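PDB 5HTL: MSHA biogenesis protein MshE from Vibrio cholerae, which binds the second messenger cyclic di-GMP with high affinity through its MshEN domain and probably takes part in building MSHA pili. Local coordinates for residues E22-Q27 against L46-E51; T42-S45 against S50-Q53; F113-L118 against F127-A132. All coordinates share one frame; numbering follows the deposited sequence.

How the contacts relate
Contacts 1 and 2 are surface contacts in the helical N-terminal part of the chain. Their centres lie about 8 Å apart. They touch and share S50 and E51, and F48 N probably donates a hydrogen bond to L43 O between them. Contact 1 sets an amide on a ring. Contact 2 is smaller and sets the aliphatic side chain of I44 against a carboxylate and a backbone carbonyl; a capping box lies within one of its segments. Contact 3 is partly buried and lies nearer the centre of the chain, in a beta-alpha-beta unit. Its centre is about 27 Å from that of contact 1 and about 21 Å from that of contact 2. Two phenylalanines and a leucine give it a more apolar character.

Contact 1 (E22-Q27 against L46-E51); sequences EAQLEQ and LGFLSE
Q24 stacks on the ring of F48. Its CG stands over the centre of one ring face, 3.5 Å from the centroid, a CH-pi contact. The amide lies almost flat on the same face, with amide and ring planes 8° apart. Q24 CB also meets the ring, at 3.5 Å from F48 CD2. The Q24 chain is extended beyond CG, which carries it across the face. On the opposite face, L46 CB of the ring's own segment sits toward the rim.

Q27 comes to the ring at its edge. Its OE1 is 3.4 Å from F48 CZ, and its amide plane is turned 66° from the ring. With CG anti to the backbone N (chi1 -173°), the extended chain also brings Q27 NE2 to 4.0 Å from L46 CD2.

The contact packs the loop after helix 39-45 on helix 22-32, whose L25 touches bound cyclic di-GMP. The Q24 side chain is about 11 Å from that ligand. G47, with positive phi, ends helix 39-45 in a Schellman motif. Q24 OE1 accepts from S21 N, just before helix 22-32. With no hydrogen bond across, the contact rests on shape and stacking, and the S21 bond probably holds the Q24 amide flat on the ring.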
# COMPACT_ATOMS: atom_id res chain seq x y z
N GLU A 22 -13.83 -20.58 12.76
CA GLU A 22 -12.74 -20.81 13.71
C GLU A 22 -12.18 -22.22 13.61
O GLU A 22 -10.97 -22.40 13.61
CB GLU A 22 -13.19 -20.53 15.15
CG GLU A 22 -13.42 -19.06 15.46
CD GLU A 22 -13.44 -18.78 16.95
OE1 GLU A 22 -14.49 -18.32 17.46
OE2 GLU A 22 -12.41 -19.03 17.61
N ALA A 23 -13.04 -23.23 13.53
CA ALA A 23 -12.56 -24.60 13.46
C ALA A 23 -11.81 -24.87 12.16
O ALA A 23 -10.84 -25.63 12.14
CB ALA A 23 -13.71 -25.59 13.64
N GLN A 24 -12.25 -24.25 11.07
CA GLN A 24 -11.60 -24.41 9.78
C GLN A 24 -10.23 -23.77 9.78
O GLN A 24 -9.27 -24.31 9.21
CB GLN A 24 -12.47 -23.76 8.70
CG GLN A 24 -13.74 -24.51 8.39
CD GLN A 24 -14.71 -23.66 7.59
OE1 GLN A 24 -14.44 -22.49 7.29
NE2 GLN A 24 -15.85 -24.24 7.24
N LEU A 25 -10.12 -22.63 10.44
CA LEU A 25 -8.82 -21.98 10.59
C LEU A 25 -7.85 -22.89 11.34
O LEU A 25 -6.72 -23.09 10.91
CB LEU A 25 -8.95 -20.65 11.31
CG LEU A 25 -7.64 -19.91 11.61
CD1 LEU A 25 -6.75 -19.73 10.36
CD2 LEU A 25 -7.93 -18.57 12.24
N GLU A 26 -8.30 -23.43 12.47
CA GLU A 26 -7.46 -24.33 13.26
C GLU A 26 -7.06 -25.55 12.44
O GLU A 26 -5.90 -25.97 12.45
CB GLU A 26 -8.20 -24.73 14.55
CG GLU A 26 -8.38 -23.56 15.52
CD GLU A 26 -9.45 -23.79 16.58
OE1 GLU A 26 -10.15 -24.82 16.52
OE2 GLU A 26 -9.60 -22.92 17.47
N GLN A 27 -8.00 -26.09 11.68
CA GLN A 27 -7.74 -27.22 10.81
C GLN A 27 -6.66 -26.88 9.78
O GLN A 27 -5.74 -27.66 9.56
CB GLN A 27 -9.03 -27.64 10.10
CG GLN A 27 -8.89 -28.91 9.30
CD GLN A 27 -10.20 -29.34 8.66
OE1 GLN A 27 -11.26 -28.76 8.92
NE2 GLN A 27 -10.13 -30.37 7.83
N LEU A 46 -8.56 -26.98 1.11
CA LEU A 46 -9.55 -27.63 1.96
C LEU A 46 -10.98 -27.25 1.56
O LEU A 46 -11.94 -27.82 2.08
CB LEU A 46 -9.30 -27.27 3.43
CG LEU A 46 -8.07 -27.94 4.06
CD1 LEU A 46 -7.63 -27.23 5.33
CD2 LEU A 46 -8.37 -29.39 4.36
N GLY A 47 -11.11 -26.29 0.65
CA GLY A 47 -12.42 -25.92 0.12
C GLY A 47 -13.16 -24.88 0.94
O GLY A 47 -14.35 -24.63 0.73
N PHE A 48 -12.44 -24.24 1.86
CA PHE A 48 -13.05 -23.26 2.77
C PHE A 48 -13.02 -21.84 2.21
O PHE A 48 -13.70 -20.94 2.71
CB PHE A 48 -12.32 -23.28 4.10
CG PHE A 48 -12.31 -24.61 4.79
CD1 PHE A 48 -13.35 -25.53 4.63
CD2 PHE A 48 -11.26 -24.95 5.63
CE1 PHE A 48 -13.33 -26.75 5.28
CE2 PHE A 48 -11.23 -26.17 6.30
CZ PHE A 48 -12.26 -27.07 6.13
N LEU A 49 -12.21 -21.65 1.18
CA LEU A 49 -11.92 -20.34 0.63
C LEU A 49 -11.72 -20.51 -0.87
O LEU A 49 -11.29 -21.57 -1.32
CB LEU A 49 -10.63 -19.81 1.27
CG LEU A 49 -10.19 -18.37 1.00
CD1 LEU A 49 -11.10 -17.37 1.68
CD2 LEU A 49 -8.75 -18.14 1.42
N SER A 50 -12.06 -19.49 -1.65
CA SER A 50 -11.81 -19.49 -3.09
C SER A 50 -10.62 -18.59 -3.46
O SER A 50 -10.17 -17.76 -2.65
CB SER A 50 -13.03 -18.99 -3.85
OG SER A 50 -13.20 -17.60 -3.66
N GLU A 51 -10.13 -18.73 -4.68
CA GLU A 51 -9.04 -17.88 -5.17
C GLU A 51 -9.42 -16.40 -5.18
O GLU A 51 -8.61 -15.55 -4.82
CB GLU A 51 -8.60 -18.32 -6.57
CG GLU A 51 -7.97 -19.70 -6.60
CD GLU A 51 -6.53 -19.74 -6.07
OE1 GLU A 51 -5.93 -20.83 -6.10
OE2 GLU A 51 -6.00 -18.70 -5.64

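Contact 2 (T42-S45 against S50-Q53); sequences TLIS and SETQ
I44 and E51 meet at about a right angle. The ethyl branch of I44 does most of the touching. Its CD1 lies 3.5 Å from E51 OE2 and equally close to the carboxylate carbon, E51 CD. The methyl CG2 adds a looser approach to E51 OE1. The contact is van der Waals in kind: a methyl group rests against a carboxylate. The E51 chain bends at chi2 (-76°), and this turn brings the carboxylate back over I44, although the CB of E51 does not face helix 39-45.

I44 also packs on the backbone of S50. Its CD1 is 3.9 Å from S50 O, and CG1 approaches the same carbonyl. CG1 is anti to the carbonyl carbon of I44 (chi1 -70°), which carries CD1 out to the S50 carbonyl and the E51 carboxylate. The S50 side chain points the other way and works within its own segment.

S50 and Q53 form a capping box at the start of helix 51-62. Q53 N donates to S50 OG over 3.1 Å in a fairly straight bond. In return, S50 N donates to Q53 OE1 over 2.8 Å. That donor lies in the carbonyl plane and uses a lone pair of OE1. Q53 is thus held through both its backbone and its side chain. On the other side of the contact, S45 OG donates to T42 O over 2.7 Å, a bond back into its own helix.

The side chain of I44 is about 6 Å from a bound cyclic di-GMP. The contact joins the last turn of helix 39-45 to the first turn of helix 51-62. T42 and L43 pack on A28 of helix 22-32, while L43 also touches F48 and L49 in the connecting loop.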
# COMPACT_ATOMS: atom_id res chain seq x y z
N THR A 42 -3.76 -23.17 1.69
CA THR A 42 -4.22 -24.32 2.47
C THR A 42 -5.73 -24.30 2.66
O THR A 42 -6.41 -25.32 2.48
CB THR A 42 -3.50 -24.42 3.82
OG1 THR A 42 -2.08 -24.48 3.59
CG2 THR A 42 -3.92 -25.67 4.56
N LEU A 43 -6.26 -23.14 3.03
CA LEU A 43 -7.70 -22.95 3.12
C LEU A 43 -8.42 -23.24 1.80
O LEU A 43 -9.49 -23.85 1.78
CB LEU A 43 -7.99 -21.54 3.60
CG LEU A 43 -7.64 -21.28 5.07
CD1 LEU A 43 -7.58 -19.80 5.32
CD2 LEU A 43 -8.65 -21.96 5.98
N ILE A 44 -7.83 -22.82 0.68
CA ILE A 44 -8.40 -23.10 -0.64
C ILE A 44 -8.38 -24.60 -0.95
O ILE A 44 -9.37 -25.16 -1.45
CB ILE A 44 -7.65 -22.35 -1.75
CG1 ILE A 44 -7.91 -20.85 -1.64
CG2 ILE A 44 -8.08 -22.85 -3.13
CD1 ILE A 44 -7.04 -20.02 -2.57
N SER A 45 -7.27 -25.25 -0.64
CA SER A 45 -7.15 -26.69 -0.85
C SER A 45 -8.22 -27.47 -0.08
O SER A 45 -8.72 -28.49 -0.57
CB SER A 45 -5.75 -27.16 -0.48
OG SER A 45 -5.62 -27.38 0.92
N SER A 50 -12.06 -19.49 -1.65
CA SER A 50 -11.81 -19.49 -3.09
C SER A 50 -10.62 -18.59 -3.46
O SER A 50 -10.17 -17.76 -2.65
CB SER A 50 -13.03 -18.99 -3.85
OG SER A 50 -13.20 -17.60 -3.66
N GLU A 51 -10.13 -18.73 -4.68
CA GLU A 51 -9.04 -17.88 -5.17
C GLU A 51 -9.42 -16.40 -5.18
O GLU A 51 -8.61 -15.55 -4.82
CB GLU A 51 -8.60 -18.32 -6.57
CG GLU A 51 -7.97 -19.70 -6.60
CD GLU A 51 -6.53 -19.74 -6.07
OE1 GLU A 51 -5.93 -20.83 -6.10
OE2 GLU A 51 -6.00 -18.70 -5.64
N THR A 52 -10.65 -16.10 -5.57
CA THR A 52 -11.13 -14.73 -5.63
C THR A 52 -11.21 -14.14 -4.23
O THR A 52 -10.79 -13.00 -4.00
CB THR A 52 -12.51 -14.65 -6.30
OG1 THR A 52 -12.42 -15.19 -7.63
CG2 THR A 52 -13.01 -13.21 -6.36
N GLN A 53 -11.74 -14.92 -3.29
CA GLN A 53 -11.80 -14.48 -1.90
C GLN A 53 -10.42 -14.20 -1.34
O GLN A 53 -10.22 -13.19 -0.67
CB GLN A 53 -12.48 -15.53 -1.03
CG GLN A 53 -13.98 -15.63 -1.21
CD GLN A 53 -14.55 -16.77 -0.41
OE1 GLN A 53 -14.00 -17.87 -0.40
NE2 GLN A 53 -15.66 -16.51 0.28

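Contact 3 (F113-L118 against F127-A132); sequences FAQEAL and FEFVIA
Segment 113-118 of helix 112-121 and strand 127-131 run roughly antiparallel, at 144°, with their axes 12.1 Å apart at closest approach. L118 meets both F127 and F129, alternate residues that point their CB toward the helix. L118 CD2 meets the edge of the F129 ring, near its plane, 3.8 Å from F129 CE1. The L118 side chain leaves the backbone with CG opposite N (chi1 -159°), which points it at the strand, and it and the side chain of F129 come from opposite directions. Contact with F127 is looser. L118 CG is 4.5 Å from F127 CE1, and L118 O approaches F127 CZ obliquely at 3.9 Å.

Q115 adds a polar group. Its NE2 comes to 3.6 Å from F129 CE2, with amide and ring planes only 14° apart. The approach is oblique to the ring. F127 CB lies against one face of the F129 ring, toward its rim, so groups of both segments meet this ring. No hydrogen bond crosses the contact.

The two segments belong to a beta-alpha-beta unit made of strand 101-106, helix 112-121 and strand 126-131. L118 and F127 both pack on I104 of strand 101-106, which pairs with strand 126-131 in parallel. L118 also touches L90 of helix 84-90, and Q115 packs on F113 of the second subunit.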
# COMPACT_ATOMS: atom_id res chain seq x y z
N PHE A 113 10.41 -12.01 -0.58
CA PHE A 113 11.56 -12.47 -1.34
C PHE A 113 11.53 -11.82 -2.74
O PHE A 113 12.52 -11.27 -3.20
CB PHE A 113 11.54 -13.99 -1.44
CG PHE A 113 12.83 -14.60 -1.90
CD1 PHE A 113 13.94 -14.61 -1.07
CD2 PHE A 113 12.93 -15.17 -3.15
CE1 PHE A 113 15.13 -15.17 -1.48
CE2 PHE A 113 14.12 -15.74 -3.58
CZ PHE A 113 15.22 -15.74 -2.74
N ALA A 114 10.36 -11.86 -3.39
CA ALA A 114 10.20 -11.20 -4.68
C ALA A 114 10.32 -9.67 -4.58
O ALA A 114 10.88 -9.03 -5.46
CB ALA A 114 8.87 -11.60 -5.34
N GLN A 115 9.79 -9.10 -3.50
CA GLN A 115 9.86 -7.65 -3.30
C GLN A 115 11.30 -7.17 -3.22
O GLN A 115 11.65 -6.14 -3.80
CB GLN A 115 9.15 -7.29 -2.00
CG GLN A 115 8.95 -5.81 -1.76
CD GLN A 115 7.98 -5.55 -0.63
OE1 GLN A 115 8.39 -5.42 0.53
NE2 GLN A 115 6.70 -5.51 -0.95
N GLU A 116 12.12 -7.92 -2.49
CA GLU A 116 13.54 -7.58 -2.36
C GLU A 116 14.20 -7.58 -3.72
O GLU A 116 14.99 -6.70 -4.05
CB GLU A 116 14.23 -8.57 -1.43
CG GLU A 116 15.65 -8.16 -1.03
CD GLU A 116 15.67 -7.21 0.17
OE1 GLU A 116 16.74 -7.07 0.80
OE2 GLU A 116 14.62 -6.61 0.48
N ALA A 117 13.87 -8.59 -4.52
CA ALA A 117 14.37 -8.70 -5.88
C ALA A 117 13.95 -7.51 -6.74
O ALA A 117 14.77 -6.92 -7.45
CB ALA A 117 13.89 -9.99 -6.50
N LEU A 118 12.67 -7.17 -6.67
CA LEU A 118 12.14 -6.05 -7.43
C LEU A 118 12.86 -4.75 -7.08
O LEU A 118 13.22 -3.97 -7.96
CB LEU A 118 10.64 -5.91 -7.14
CG LEU A 118 9.77 -5.16 -8.14
CD1 LEU A 118 9.87 -5.79 -9.50
CD2 LEU A 118 8.33 -5.23 -7.63
N PHE A 127 7.88 2.45 -5.26
CA PHE A 127 6.78 1.65 -5.79
C PHE A 127 5.43 1.90 -5.11
O PHE A 127 5.36 2.11 -3.90
CB PHE A 127 7.07 0.14 -5.67
CG PHE A 127 8.47 -0.25 -6.04
CD1 PHE A 127 9.17 -1.15 -5.25
CD2 PHE A 127 9.07 0.24 -7.18
CE1 PHE A 127 10.46 -1.54 -5.59
CE2 PHE A 127 10.36 -0.13 -7.52
CZ PHE A 127 11.05 -1.02 -6.72
N GLU A 128 4.37 1.85 -5.90
CA GLU A 128 3.03 1.67 -5.38
C GLU A 128 2.57 0.30 -5.86
O GLU A 128 2.65 0.03 -7.05
CB GLU A 128 2.09 2.74 -5.93
CG GLU A 128 2.47 4.18 -5.60
CD GLU A 128 1.50 5.17 -6.22
OE1 GLU A 128 1.90 6.32 -6.48
OE2 GLU A 128 0.33 4.79 -6.44
N PHE A 129 2.09 -0.54 -4.95
CA PHE A 129 1.70 -1.91 -5.30
C PHE A 129 0.19 -2.07 -5.43
O PHE A 129 -0.58 -1.50 -4.67
CB PHE A 129 2.20 -2.93 -4.28
CG PHE A 129 3.70 -3.04 -4.21
CD1 PHE A 129 4.42 -3.55 -5.28
CD2 PHE A 129 4.38 -2.65 -3.07
CE1 PHE A 129 5.81 -3.66 -5.21
CE2 PHE A 129 5.76 -2.75 -3.00
CZ PHE A 129 6.47 -3.25 -4.07
N VAL A 130 -0.21 -2.88 -6.40
CA VAL A 130 -1.59 -3.31 -6.55
C VAL A 130 -1.56 -4.80 -6.84
O VAL A 130 -0.54 -5.35 -7.25
CB VAL A 130 -2.33 -2.53 -7.67
CG1 VAL A 130 -2.26 -1.02 -7.43
CG2 VAL A 130 -1.77 -2.86 -9.03
N ILE A 131 -2.66 -5.48 -6.56
CA ILE A 131 -2.74 -6.92 -6.79
C ILE A 131 -3.63 -7.23 -8.00
O ILE A 131 -4.64 -6.56 -8.25
CB ILE A 131 -3.21 -7.66 -5.49
CG1 ILE A 131 -3.03 -9.18 -5.63
CG2 ILE A 131 -4.64 -7.32 -5.13
CD1 ILE A 131 -3.26 -9.94 -4.33
N ALA A 132 -3.23 -8.24 -8.77
CA ALA A 132 -4.05 -8.72 -9.88
C ALA A 132 -3.98 -10.24 -9.89
O ALA A 132 -3.02 -10.82 -9.39
CB ALA A 132 -3.54 -8.14 -11.20